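PDB 5C3U: L-serine ammonia-lyase from Rhizomucor miehei CAU432, which belongs to the pyridoxal-phosphate-dependent enzymes and holds pyridoxal-5'-phosphate in its ligand pocket. Local coordinates for residues A[183-188]-A[200-205]; A[176-181]-A[283-288]; A[158-163]-A[193-198]; A[188-193]-A[245-250]; A[252-257]-A[295-300]. One frame throughout, in Å; residues are numbered along the deposited sequence.

Interaction 1. Residues A[183-188]-A[200-205]; sequences GLLNGV and VPVIAV. With PLP (pyridoxal-5'-phosphate), chain B.
L185 and V188, on the first turns of helix 183-188, look onto V202 and A204 of strand 202-205, with the two axes running antiparallel at 176° and approaching to 10.3 Å. This is half of a beta-alpha-beta crossover: strand 174-178 leads into the helix, which returns the chain to the neighbouring parallel strand 202-207.

V202 takes part in two of the three side-chain pairs, one branch to each helix residue. Its CG1 lies against L185 CD1 at 3.7 Å, while its CG2 meets V188 CG1 at 4.0 Å; both pairs meet at a slant. L185 starts off along the sheet rather than at it, but a chi1 of 178° carries CG away from the backbone N, and CD1 ends on the strand. The same methyl comes within 4.5 Å of A204 CB. C177 of the neighbouring strand 174-178 also packs on V202, on the sheet face that the helix covers.

At the start of the helix, L184 N donates a hydrogen bond to PLP O1P, 2.9 Å long with an N-H...O angle of 153°. G182 N, just before, is also hydrogen-bonded to PLP. The helix end presents backbone N-H groups to the phosphate, and its dipole would probably stabilise the negative charge. The helix thus meets the sheet through apolar side chains alone in these segments, while its N-terminal amide meets the phosphate.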
# COMPACT_ATOMS: atom_id res chain seq x y z
N GLY A 183 5.81 4.55 -2.79
CA GLY A 183 6.05 5.08 -1.44
C GLY A 183 6.40 4.02 -0.42
O GLY A 183 7.35 4.15 0.34
N LEU A 184 5.60 2.96 -0.39
CA LEU A 184 5.81 1.86 0.56
C LEU A 184 7.11 1.15 0.23
O LEU A 184 7.95 0.94 1.11
CB LEU A 184 4.63 0.89 0.53
CG LEU A 184 4.73 -0.34 1.42
CD1 LEU A 184 4.91 0.02 2.89
CD2 LEU A 184 3.47 -1.20 1.20
N LEU A 185 7.27 0.83 -1.04
CA LEU A 185 8.51 0.28 -1.54
C LEU A 185 9.74 1.05 -1.04
O LEU A 185 10.67 0.45 -0.50
CB LEU A 185 8.50 0.22 -3.06
CG LEU A 185 9.82 -0.32 -3.62
CD1 LEU A 185 10.06 -1.76 -3.14
CD2 LEU A 185 9.89 -0.22 -5.14
N ASN A 186 9.75 2.36 -1.25
CA ASN A 186 10.86 3.22 -0.80
C ASN A 186 11.11 3.11 0.70
O ASN A 186 12.25 3.01 1.14
CB ASN A 186 10.63 4.70 -1.20
CG ASN A 186 10.55 4.91 -2.71
OD1 ASN A 186 10.89 4.03 -3.50
ND2 ASN A 186 10.09 6.09 -3.11
N GLY A 187 10.04 3.17 1.50
CA GLY A 187 10.19 3.01 2.94
C GLY A 187 10.76 1.64 3.32
O GLY A 187 11.60 1.53 4.21
N VAL A 188 10.30 0.59 2.64
CA VAL A 188 10.81 -0.75 2.91
C VAL A 188 12.32 -0.83 2.64
O VAL A 188 13.12 -1.23 3.52
CB VAL A 188 10.00 -1.83 2.15
CG1 VAL A 188 10.64 -3.20 2.31
CG2 VAL A 188 8.58 -1.87 2.71
N VAL A 200 18.45 -8.40 1.90
CA VAL A 200 17.08 -8.94 1.84
C VAL A 200 16.39 -8.48 0.55
O VAL A 200 16.21 -7.28 0.34
CB VAL A 200 16.27 -8.53 3.10
CG1 VAL A 200 14.80 -8.93 2.98
CG2 VAL A 200 16.87 -9.12 4.36
N PRO A 201 16.04 -9.43 -0.35
CA PRO A 201 15.33 -9.08 -1.59
C PRO A 201 13.93 -8.58 -1.29
O PRO A 201 13.29 -9.08 -0.37
CB PRO A 201 15.21 -10.42 -2.34
CG PRO A 201 16.06 -11.39 -1.61
CD PRO A 201 16.24 -10.88 -0.21
N VAL A 202 13.50 -7.58 -2.04
CA VAL A 202 12.12 -7.14 -1.98
C VAL A 202 11.49 -7.54 -3.31
O VAL A 202 12.02 -7.21 -4.37
CB VAL A 202 11.99 -5.61 -1.74
CG1 VAL A 202 10.52 -5.20 -1.72
CG2 VAL A 202 12.68 -5.20 -0.45
N ILE A 203 10.40 -8.29 -3.25
CA ILE A 203 9.67 -8.61 -4.44
C ILE A 203 8.59 -7.54 -4.55
O ILE A 203 7.69 -7.44 -3.70
CB ILE A 203 9.14 -10.05 -4.40
CG1 ILE A 203 10.34 -10.98 -4.28
CG2 ILE A 203 8.35 -10.37 -5.67
CD1 ILE A 203 10.06 -12.25 -3.53
N ALA A 204 8.72 -6.74 -5.61
CA ALA A 204 7.86 -5.58 -5.83
C ALA A 204 6.74 -6.00 -6.77
O ALA A 204 6.97 -6.17 -7.95
CB ALA A 204 8.66 -4.43 -6.44
N VAL A 205 5.51 -6.13 -6.25
CA VAL A 205 4.44 -6.72 -7.04
C VAL A 205 3.44 -5.67 -7.55
O VAL A 205 3.01 -4.81 -6.81
CB VAL A 205 3.72 -7.86 -6.28
CG1 VAL A 205 3.25 -7.40 -4.91
CG2 VAL A 205 2.55 -8.40 -7.10
N1 PLP B . -1.71 -1.48 -0.97
C2 PLP B . -2.62 -0.66 -0.42
C2A PLP B . -3.92 -1.17 0.14
C3 PLP B . -2.34 0.78 -0.37
O3 PLP B . -3.24 1.64 0.18
C4 PLP B . -1.03 1.23 -0.91
C4A PLP B . -0.69 2.65 -0.86
C5 PLP B . -0.10 0.23 -1.50
C6 PLP B . -0.51 -1.11 -1.48
C5A PLP B . 1.25 0.62 -2.09
O4P PLP B . 1.21 1.99 -2.45
P PLP B . 2.43 2.93 -2.95
O1P PLP B . 3.10 3.50 -1.74
O2P PLP B . 3.36 2.11 -3.86
O3P PLP B . 1.64 3.92 -3.73

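Interaction 2. Residues A[176-181]-A[283-288]; sequences ICPVGG and GAALSL. With PLP (pyridoxal-5'-phosphate), chain B.
I176 and P178 both touch the methyl of A285, the helix residue closest to the strand, each with a different group. The CB of I176 is directed toward the helix. Rotation about its first side-chain bond (chi1 -52°) puts CG1 beside the backbone N and leaves the CG2 branch to do the touching: that methyl sits 3.7 Å from A285 CB and 3.9 Å from L288 CD1, nestling between two residues on successive turns. P178 offers the CD edge of its ring instead, with CD 4.1 Å from A285 CB. The proline also faces the cofactor, for its CB comes within 3.8 Å of PLP C6, and so it lies between helix 280-290 and the pyridine ring.

Strand 174-178 is an inner strand of the larger sheet, and helix 280-290 packs against it with small alanines turned inward, an approach close enough for the axes to come within 7.4 Å. On the helix itself, S287 OG gives a hydrogen bond back to A284 O at 2.8 Å, keeping its polar group occupied within the helix.

Beyond P178 the strand opens into the glycine-rich phosphate loop, as in related enzymes of this family. G180 N donates to PLP O2P at 2.7 Å with an angle of 152°, and G181 N to O3P at 2.9 Å and 161°, so two successive amides hold two different phosphate oxygens. The chemistry therefore divides cleanly along one short segment: apolar packing fixes the strand against the helix, and backbone N-H groups further on hydrogen-bond to the phosphate and would probably stabilise its negative charge without any charged side chain from this segment.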
# COMPACT_ATOMS: atom_id res chain seq x y z
N ILE A 176 7.64 -9.40 0.38
CA ILE A 176 6.79 -9.19 -0.78
C ILE A 176 5.96 -7.94 -0.55
O ILE A 176 5.24 -7.85 0.45
CB ILE A 176 5.85 -10.38 -1.05
CG1 ILE A 176 6.64 -11.70 -1.09
CG2 ILE A 176 5.04 -10.15 -2.32
CD1 ILE A 176 5.77 -12.93 -1.26
N CYS A 177 6.09 -6.98 -1.48
CA CYS A 177 5.61 -5.62 -1.26
C CYS A 177 4.82 -5.14 -2.49
O CYS A 177 5.38 -5.03 -3.59
CB CYS A 177 6.79 -4.69 -0.97
SG CYS A 177 6.37 -2.94 -0.74
N PRO A 178 3.53 -4.86 -2.33
CA PRO A 178 2.74 -4.29 -3.45
C PRO A 178 3.28 -2.91 -3.83
O PRO A 178 3.70 -2.16 -2.94
CB PRO A 178 1.31 -4.15 -2.88
CG PRO A 178 1.42 -4.47 -1.44
CD PRO A 178 2.78 -4.92 -1.06
N VAL A 179 3.30 -2.59 -5.14
CA VAL A 179 3.76 -1.27 -5.62
C VAL A 179 2.69 -0.53 -6.43
O VAL A 179 2.18 -1.06 -7.43
CB VAL A 179 5.09 -1.38 -6.46
CG1 VAL A 179 5.52 -0.00 -6.97
CG2 VAL A 179 6.18 -1.98 -5.59
N GLY A 180 2.32 0.68 -5.96
CA GLY A 180 1.50 1.65 -6.69
C GLY A 180 2.41 2.74 -7.22
O GLY A 180 2.99 2.59 -8.29
N GLY A 181 2.59 3.81 -6.44
CA GLY A 181 3.53 4.87 -6.81
C GLY A 181 4.93 4.70 -6.24
O GLY A 181 5.84 5.48 -6.56
N GLY A 283 -4.01 -8.27 -2.25
CA GLY A 283 -4.23 -9.56 -2.87
C GLY A 283 -3.11 -9.86 -3.87
O GLY A 283 -2.70 -11.00 -4.01
N ALA A 284 -2.62 -8.83 -4.57
CA ALA A 284 -1.50 -9.02 -5.52
C ALA A 284 -0.27 -9.64 -4.83
O ALA A 284 0.34 -10.55 -5.37
CB ALA A 284 -1.14 -7.72 -6.22
N ALA A 285 0.08 -9.14 -3.65
CA ALA A 285 1.24 -9.67 -2.92
C ALA A 285 0.98 -11.09 -2.41
O ALA A 285 1.84 -11.96 -2.55
CB ALA A 285 1.65 -8.76 -1.78
N LEU A 286 -0.20 -11.32 -1.85
CA LEU A 286 -0.59 -12.65 -1.37
C LEU A 286 -0.61 -13.70 -2.48
O LEU A 286 -0.37 -14.90 -2.23
CB LEU A 286 -1.98 -12.56 -0.70
CG LEU A 286 -2.02 -11.90 0.68
CD1 LEU A 286 -3.42 -11.46 1.10
CD2 LEU A 286 -1.47 -12.84 1.74
N SER A 287 -0.88 -13.26 -3.71
CA SER A 287 -1.03 -14.18 -4.83
C SER A 287 0.27 -14.94 -5.15
O SER A 287 0.21 -16.07 -5.63
CB SER A 287 -1.61 -13.49 -6.08
OG SER A 287 -0.63 -12.80 -6.82
N LEU A 288 1.41 -14.34 -4.83
CA LEU A 288 2.68 -15.04 -5.05
C LEU A 288 2.77 -16.29 -4.18
O LEU A 288 3.35 -17.30 -4.58
CB LEU A 288 3.88 -14.14 -4.82
CG LEU A 288 4.00 -12.92 -5.73
CD1 LEU A 288 5.39 -12.35 -5.58
CD2 LEU A 288 3.73 -13.26 -7.19
N1 PLP B . -1.71 -1.48 -0.97
C2 PLP B . -2.62 -0.66 -0.42
C2A PLP B . -3.92 -1.17 0.14
C3 PLP B . -2.34 0.78 -0.37
O3 PLP B . -3.24 1.64 0.18
C4 PLP B . -1.03 1.23 -0.91
C4A PLP B . -0.69 2.65 -0.86
C5 PLP B . -0.10 0.23 -1.50
C6 PLP B . -0.51 -1.11 -1.48
C5A PLP B . 1.25 0.62 -2.09
O4P PLP B . 1.21 1.99 -2.45
P PLP B . 2.43 2.93 -2.95
O1P PLP B . 3.10 3.50 -1.74
O2P PLP B . 3.36 2.11 -3.86
O3P PLP B . 1.64 3.92 -3.73

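Interaction 3. Residues A[158-163]-A[193-198]; sequences TIVQEL and QEADWK
W197 reaches across to L163 while A195, two residues earlier, closes on V160. The CB of the tryptophan is directed toward helix 158-163. At CG its ring passes beneath A195, whose CB stands 4.3 Å above the plane, near the ring's periphery. Further along, NE1 makes a weak hydrogen bond to D169 OD1. The six-membered ring then carries the side chain to its tip, where CH2 ends 4.4 Å from L163 O, meeting that carbonyl obliquely. With chi1 at -82° and chi2 at 11°, the indole is laid out from the backbone across to the other helix.

A195 CB has a second neighbour, V160 CG1, at 4.2 Å, so this methyl touches the valine on one flank and the indole face on another. Helix 183-194 finishes in a Schellman motif, after which the chain turns to W197: D196 takes positive phi (57°), and its N bonds back to Q193 O at 3.2 Å.

The contact ties the C-terminal end of helix 183-194 to the C-terminal half of helix 150-166. L192 packs on both V160 and W197, and I159 packs on V188 further down. The contact sits beside the larger sheet, L163 reaching V308 on strand 306-311 of it.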
# COMPACT_ATOMS: atom_id res chain seq x y z
N THR A 158 9.01 2.61 9.14
CA THR A 158 8.74 2.07 10.47
C THR A 158 8.32 0.59 10.41
O THR A 158 8.52 -0.16 11.37
CB THR A 158 7.70 2.90 11.25
OG1 THR A 158 6.43 2.89 10.57
CG2 THR A 158 8.16 4.35 11.44
N ILE A 159 7.74 0.16 9.29
CA ILE A 159 7.35 -1.25 9.16
C ILE A 159 8.55 -2.22 9.34
O ILE A 159 8.40 -3.32 9.90
CB ILE A 159 6.57 -1.50 7.84
CG1 ILE A 159 5.60 -2.69 8.00
CG2 ILE A 159 7.52 -1.60 6.64
CD1 ILE A 159 4.61 -2.83 6.86
N VAL A 160 9.75 -1.79 8.92
CA VAL A 160 10.91 -2.69 8.94
C VAL A 160 11.51 -2.81 10.33
O VAL A 160 11.90 -3.89 10.76
CB VAL A 160 11.94 -2.31 7.87
CG1 VAL A 160 13.18 -3.18 8.00
CG2 VAL A 160 11.32 -2.45 6.49
N GLN A 161 11.54 -1.68 11.05
CA GLN A 161 11.95 -1.66 12.46
C GLN A 161 11.10 -2.63 13.28
O GLN A 161 11.63 -3.40 14.10
CB GLN A 161 11.86 -0.24 13.02
N GLU A 162 9.79 -2.64 13.04
CA GLU A 162 8.90 -3.62 13.65
C GLU A 162 9.25 -5.06 13.24
O GLU A 162 9.36 -5.95 14.09
CB GLU A 162 7.44 -3.32 13.31
CG GLU A 162 6.81 -2.24 14.18
CD GLU A 162 5.41 -1.84 13.72
OE1 GLU A 162 5.11 -0.61 13.75
OE2 GLU A 162 4.60 -2.73 13.34
N LEU A 163 9.42 -5.28 11.93
CA LEU A 163 9.72 -6.60 11.39
C LEU A 163 10.98 -7.21 11.99
O LEU A 163 11.00 -8.41 12.29
CB LEU A 163 9.85 -6.56 9.87
CG LEU A 163 8.60 -6.47 9.01
CD1 LEU A 163 9.04 -6.65 7.55
CD2 LEU A 163 7.58 -7.53 9.40
N GLN A 193 17.95 -0.87 4.71
CA GLN A 193 19.31 -0.30 4.82
C GLN A 193 19.63 0.17 6.24
O GLN A 193 20.71 -0.11 6.76
CB GLN A 193 19.53 0.78 3.76
CG GLN A 193 19.42 0.23 2.34
CD GLN A 193 19.52 1.29 1.25
OE1 GLN A 193 19.46 2.49 1.53
NE2 GLN A 193 19.67 0.84 0.01
N GLU A 194 18.68 0.84 6.89
CA GLU A 194 18.84 1.26 8.28
C GLU A 194 18.98 0.10 9.27
O GLU A 194 19.70 0.22 10.27
CB GLU A 194 17.69 2.19 8.72
N ALA A 195 18.30 -1.02 9.00
CA ALA A 195 18.34 -2.23 9.84
C ALA A 195 19.57 -3.12 9.59
O ALA A 195 19.74 -4.15 10.25
CB ALA A 195 17.08 -3.05 9.62
N ASP A 196 20.41 -2.71 8.64
CA ASP A 196 21.52 -3.50 8.10
C ASP A 196 21.06 -4.84 7.55
O ASP A 196 21.62 -5.90 7.86
CB ASP A 196 22.66 -3.66 9.13
CG ASP A 196 23.97 -4.11 8.48
OD1 ASP A 196 24.30 -3.62 7.38
OD2 ASP A 196 24.67 -4.94 9.09
N TRP A 197 20.01 -4.78 6.73
CA TRP A 197 19.44 -5.92 6.06
C TRP A 197 19.47 -5.64 4.60
O TRP A 197 18.49 -5.85 3.88
CB TRP A 197 18.00 -6.13 6.51
CG TRP A 197 17.88 -6.86 7.81
CD1 TRP A 197 18.89 -7.18 8.73
CD2 TRP A 197 16.65 -7.38 8.41
NE1 TRP A 197 18.37 -7.84 9.81
CE2 TRP A 197 17.04 -8.00 9.69
CE3 TRP A 197 15.31 -7.40 8.04
CZ2 TRP A 197 16.12 -8.60 10.52
CZ3 TRP A 197 14.39 -8.01 8.90
CH2 TRP A 197 14.79 -8.60 10.11
N LYS A 198 20.64 -5.19 4.16
CA LYS A 198 20.86 -4.67 2.82
C LYS A 198 20.77 -5.74 1.74
O LYS A 198 20.65 -5.41 0.56
CB LYS A 198 22.22 -3.98 2.74
CG LYS A 198 22.41 -2.84 3.73
CD LYS A 198 23.90 -2.59 3.97
CE LYS A 198 24.53 -1.74 2.87
NZ LYS A 198 24.58 -0.31 3.26

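Interaction 4. Residues A[188-193]-A[245-250]; sequences VIMGLQ and LELSLN
I189 and L247 make the apolar centre of this contact between two helices, whose axes cross at 40° and come within 10.9 Å of each other. The CB of each is directed at the opposite helix, yet the two side chains run side by side with their ends pointing opposite ways instead of meeting end on. I189 holds L247 CB with two methyls: CD1 at 3.9 Å and CG2 at 4.1 Å. A chi1 of -66° sets the position of CG1, and the nearly trans chi2 (164°) carries CD1 on to L247 CB. The next residue, M190, adds its CG, 4.2 Å from L247 CD1, so the leucine is the residue most covered here.

Polar groups gather at the margin. Q193 swings its amide toward the far end of the second helix, where NE2 lies 4.2 Å from N250 O, too long for a hydrogen bond. Within helix 242-250, S248 OG donates to L245 O at 2.7 Å and so looks after its own hydroxyl.

No hydrogen bond crosses between the segments, and the helices are held together here by dispersion and the burial of I189 and L247, with the amide side chains of Q193 and N250 at the more solvent-exposed margin.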
# COMPACT_ATOMS: atom_id res chain seq x y z
N VAL A 188 10.30 0.59 2.64
CA VAL A 188 10.81 -0.75 2.91
C VAL A 188 12.32 -0.83 2.64
O VAL A 188 13.12 -1.23 3.52
CB VAL A 188 10.00 -1.83 2.15
CG1 VAL A 188 10.64 -3.20 2.31
CG2 VAL A 188 8.58 -1.87 2.71
N ILE A 189 12.73 -0.40 1.46
CA ILE A 189 14.15 -0.45 1.11
C ILE A 189 14.98 0.42 2.07
O ILE A 189 16.02 -0.02 2.58
CB ILE A 189 14.37 -0.01 -0.34
CG1 ILE A 189 13.75 -1.03 -1.31
CG2 ILE A 189 15.87 0.13 -0.62
CD1 ILE A 189 13.61 -0.47 -2.71
N MET A 190 14.51 1.63 2.34
CA MET A 190 15.21 2.51 3.28
C MET A 190 15.29 1.94 4.69
O MET A 190 16.35 2.00 5.33
CB MET A 190 14.60 3.91 3.29
CG MET A 190 14.90 4.68 2.02
SD MET A 190 13.91 6.18 1.80
CE MET A 190 15.21 7.26 1.20
N GLY A 191 14.18 1.37 5.18
CA GLY A 191 14.17 0.64 6.44
C GLY A 191 15.16 -0.52 6.49
O GLY A 191 15.82 -0.74 7.51
N LEU A 192 15.26 -1.26 5.38
CA LEU A 192 16.17 -2.41 5.30
C LEU A 192 17.63 -1.97 5.37
O LEU A 192 18.46 -2.61 6.03
CB LEU A 192 15.91 -3.24 4.03
CG LEU A 192 14.60 -4.05 3.98
CD1 LEU A 192 14.43 -4.66 2.60
CD2 LEU A 192 14.58 -5.14 5.04
N GLN A 193 17.95 -0.87 4.71
CA GLN A 193 19.31 -0.30 4.82
C GLN A 193 19.63 0.17 6.24
O GLN A 193 20.71 -0.11 6.76
CB GLN A 193 19.53 0.78 3.76
CG GLN A 193 19.42 0.23 2.34
CD GLN A 193 19.52 1.29 1.25
OE1 GLN A 193 19.46 2.49 1.53
NE2 GLN A 193 19.67 0.84 0.01
N LEU A 245 13.05 4.06 -8.59
CA LEU A 245 13.99 3.64 -9.64
C LEU A 245 15.43 3.74 -9.16
O LEU A 245 16.25 2.84 -9.39
CB LEU A 245 13.75 4.48 -10.89
CG LEU A 245 14.38 4.03 -12.23
CD1 LEU A 245 13.87 2.67 -12.65
CD2 LEU A 245 14.11 5.05 -13.33
N GLU A 246 15.74 4.84 -8.48
CA GLU A 246 17.06 5.08 -7.89
C GLU A 246 17.43 4.00 -6.87
O GLU A 246 18.52 3.42 -6.93
CB GLU A 246 17.10 6.49 -7.28
CG GLU A 246 18.24 6.79 -6.33
CD GLU A 246 18.34 8.27 -5.97
OE1 GLU A 246 17.29 8.94 -5.85
OE2 GLU A 246 19.48 8.75 -5.80
N LEU A 247 16.53 3.72 -5.92
CA LEU A 247 16.78 2.68 -4.92
C LEU A 247 16.87 1.28 -5.54
O LEU A 247 17.59 0.42 -5.04
CB LEU A 247 15.68 2.69 -3.83
CG LEU A 247 15.64 3.92 -2.93
CD1 LEU A 247 14.34 3.98 -2.13
CD2 LEU A 247 16.83 4.00 -1.99
N SER A 248 16.16 1.07 -6.64
CA SER A 248 16.15 -0.23 -7.31
C SER A 248 17.53 -0.59 -7.89
O SER A 248 17.82 -1.76 -8.08
CB SER A 248 15.05 -0.31 -8.38
OG SER A 248 15.46 0.24 -9.63
N LEU A 249 18.36 0.42 -8.13
CA LEU A 249 19.73 0.19 -8.64
C LEU A 249 20.71 -0.25 -7.54
O LEU A 249 21.70 -0.90 -7.83
CB LEU A 249 20.29 1.43 -9.35
CG LEU A 249 19.55 2.12 -10.51
CD1 LEU A 249 20.23 3.44 -10.84
CD2 LEU A 249 19.43 1.23 -11.74
N ASN A 250 20.41 0.10 -6.29
CA ASN A 250 21.34 -0.12 -5.17
C ASN A 250 20.90 -1.15 -4.12
O ASN A 250 21.56 -1.32 -3.09
CB ASN A 250 21.62 1.22 -4.48
CG ASN A 250 22.10 2.27 -5.45
OD1 ASN A 250 23.12 2.10 -6.12
ND2 ASN A 250 21.35 3.37 -5.55

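Interaction 5. Residues A[252-257]-A[295-300]; sequences PVVPFA and RDILPS
I297 and F256 are brought together by their torsions: the isoleucine's CG1 is swung opposite its own carbonyl carbon, the phenylalanine's CG departs on the far side from its N (chi1 -160°), and these settings, with F256 chi2 at 81° turning the ring, bring the isoleucine's end methyl over the face of the phenyl ring. The phenylalanine lies on strand 253-258, the outermost strand on one side of the larger mixed sheet in this pyridoxal-phosphate enzyme, whose two-sheet alpha/beta architecture is consistent with fold type II. The isoleucine is the last residue of the short helix 293-297, before L298 leaves helical geometry.

V254 stands two residues before F256, on the same side of the strand, and so the CB atoms of both are directed toward the helix. V254 and I297 pass alongside, pointing contrary ways, with V254 CG1 4.0 Å from I297 CG2. The isoleucine thus divides its branches: CG2 for the valine, and the CG1-CD1 arm for the ring, where CG1 lies 3.9 Å from F256 CE1. The other face of the strand belongs to helix 212-219, for V253 and P255 pack on F213.

L288, from helix 280-290, touches both F256 and I297 and extends this cluster toward the interior. The three residues in contact are partly exposed. What joins the sheet edge to the helix is therefore hydrophobic packing with a CH-pi contact at its centre: I297 CD1 sits 3.7 Å from the centroid of the F256 ring, only 14° off the ring normal.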
# COMPACT_ATOMS: atom_id res chain seq x y z
N PRO A 252 18.68 -5.17 -3.84
CA PRO A 252 18.05 -6.26 -4.60
C PRO A 252 16.53 -6.15 -4.63
O PRO A 252 15.87 -6.35 -3.60
CB PRO A 252 18.48 -7.53 -3.84
CG PRO A 252 18.87 -7.06 -2.48
CD PRO A 252 19.44 -5.68 -2.68
N VAL A 253 15.99 -5.80 -5.78
CA VAL A 253 14.54 -5.68 -5.94
C VAL A 253 14.13 -6.50 -7.15
O VAL A 253 14.77 -6.42 -8.21
CB VAL A 253 14.08 -4.21 -6.11
CG1 VAL A 253 12.58 -4.14 -6.41
CG2 VAL A 253 14.39 -3.39 -4.86
N VAL A 254 13.09 -7.31 -6.99
CA VAL A 254 12.58 -8.11 -8.10
C VAL A 254 11.19 -7.59 -8.48
O VAL A 254 10.25 -7.79 -7.70
CB VAL A 254 12.50 -9.61 -7.72
CG1 VAL A 254 11.94 -10.45 -8.87
CG2 VAL A 254 13.86 -10.15 -7.29
N PRO A 255 11.06 -6.89 -9.62
CA PRO A 255 9.73 -6.46 -10.05
C PRO A 255 8.98 -7.68 -10.59
O PRO A 255 9.56 -8.50 -11.33
CB PRO A 255 10.02 -5.46 -11.18
CG PRO A 255 11.49 -5.17 -11.11
CD PRO A 255 12.09 -6.43 -10.57
N PHE A 256 7.74 -7.83 -10.18
CA PHE A 256 6.93 -8.93 -10.66
C PHE A 256 5.50 -8.46 -10.88
O PHE A 256 5.00 -7.59 -10.17
CB PHE A 256 6.98 -10.09 -9.65
CG PHE A 256 6.59 -11.41 -10.23
CD1 PHE A 256 7.51 -12.16 -10.98
CD2 PHE A 256 5.31 -11.92 -10.05
CE1 PHE A 256 7.15 -13.39 -11.52
CE2 PHE A 256 4.95 -13.14 -10.59
CZ PHE A 256 5.86 -13.88 -11.33
N ALA A 257 4.84 -8.99 -11.90
CA ALA A 257 3.46 -8.59 -12.17
C ALA A 257 2.56 -9.81 -12.20
O ALA A 257 2.93 -10.83 -12.76
CB ALA A 257 3.37 -7.83 -13.48
N ARG A 295 8.04 -19.62 -5.33
CA ARG A 295 9.05 -20.68 -5.49
C ARG A 295 9.81 -20.59 -6.82
O ARG A 295 10.98 -21.00 -6.90
CB ARG A 295 8.43 -22.06 -5.30
CG ARG A 295 7.98 -22.36 -3.87
CD ARG A 295 8.12 -23.84 -3.53
NE ARG A 295 9.52 -24.23 -3.54
CZ ARG A 295 10.28 -24.36 -2.45
NH1 ARG A 295 11.55 -24.70 -2.58
NH2 ARG A 295 9.77 -24.15 -1.24
N ASP A 296 9.16 -20.08 -7.86
CA ASP A 296 9.80 -19.86 -9.16
C ASP A 296 10.74 -18.65 -9.12
O ASP A 296 11.77 -18.62 -9.81
CB ASP A 296 8.75 -19.70 -10.26
N ILE A 297 10.39 -17.65 -8.31
CA ILE A 297 11.21 -16.45 -8.12
C ILE A 297 12.41 -16.74 -7.21
O ILE A 297 13.53 -16.29 -7.49
CB ILE A 297 10.36 -15.28 -7.56
CG1 ILE A 297 9.27 -14.90 -8.56
CG2 ILE A 297 11.24 -14.08 -7.22
CD1 ILE A 297 8.14 -14.05 -7.98
N LEU A 298 12.19 -17.48 -6.14
CA LEU A 298 13.26 -17.83 -5.21
C LEU A 298 13.36 -19.35 -5.06
O LEU A 298 12.74 -19.93 -4.16
CB LEU A 298 13.03 -17.17 -3.84
CG LEU A 298 12.87 -15.65 -3.76
CD1 LEU A 298 12.35 -15.27 -2.39
CD2 LEU A 298 14.17 -14.92 -4.05
N PRO A 299 14.13 -20.01 -5.95
CA PRO A 299 14.14 -21.48 -5.94
C PRO A 299 14.79 -22.10 -4.70
O PRO A 299 14.60 -23.29 -4.45
CB PRO A 299 14.91 -21.84 -7.22
CG PRO A 299 14.85 -20.61 -8.06
CD PRO A 299 14.91 -19.47 -7.08
N SER A 300 15.54 -21.30 -3.93
CA SER A 300 16.25 -21.78 -2.74
C SER A 300 15.38 -21.95 -1.49
O SER A 300 15.85 -22.48 -0.48
CB SER A 300 17.40 -20.84 -2.38
OG SER A 300 18.40 -20.84 -3.39

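How the interactions relate
Three of the contacts share helix 183-194: interaction 1 uses its start, interaction 4 its middle and interaction 3 its C-terminal end. Interactions 1 and 4 have V188 in common, and their centres are 7 Å apart. Interactions 1, 2 and 5 are stitched together through neighbouring strands of one sheet: I203 O lies 2.8 Å from C177 N, and A204 N 2.8 Å from V254 O. Interactions 1 and 2 both hold the PLP phosphate by backbone amides. Interaction 2 passes on to interaction 5 through L288, whose CD2 is 3.5 Å from F256 CD2. The side chains of V160, I189 and F256 in interactions 3, 4 and 5 lie about 13, 11 and 14 Å from PLP.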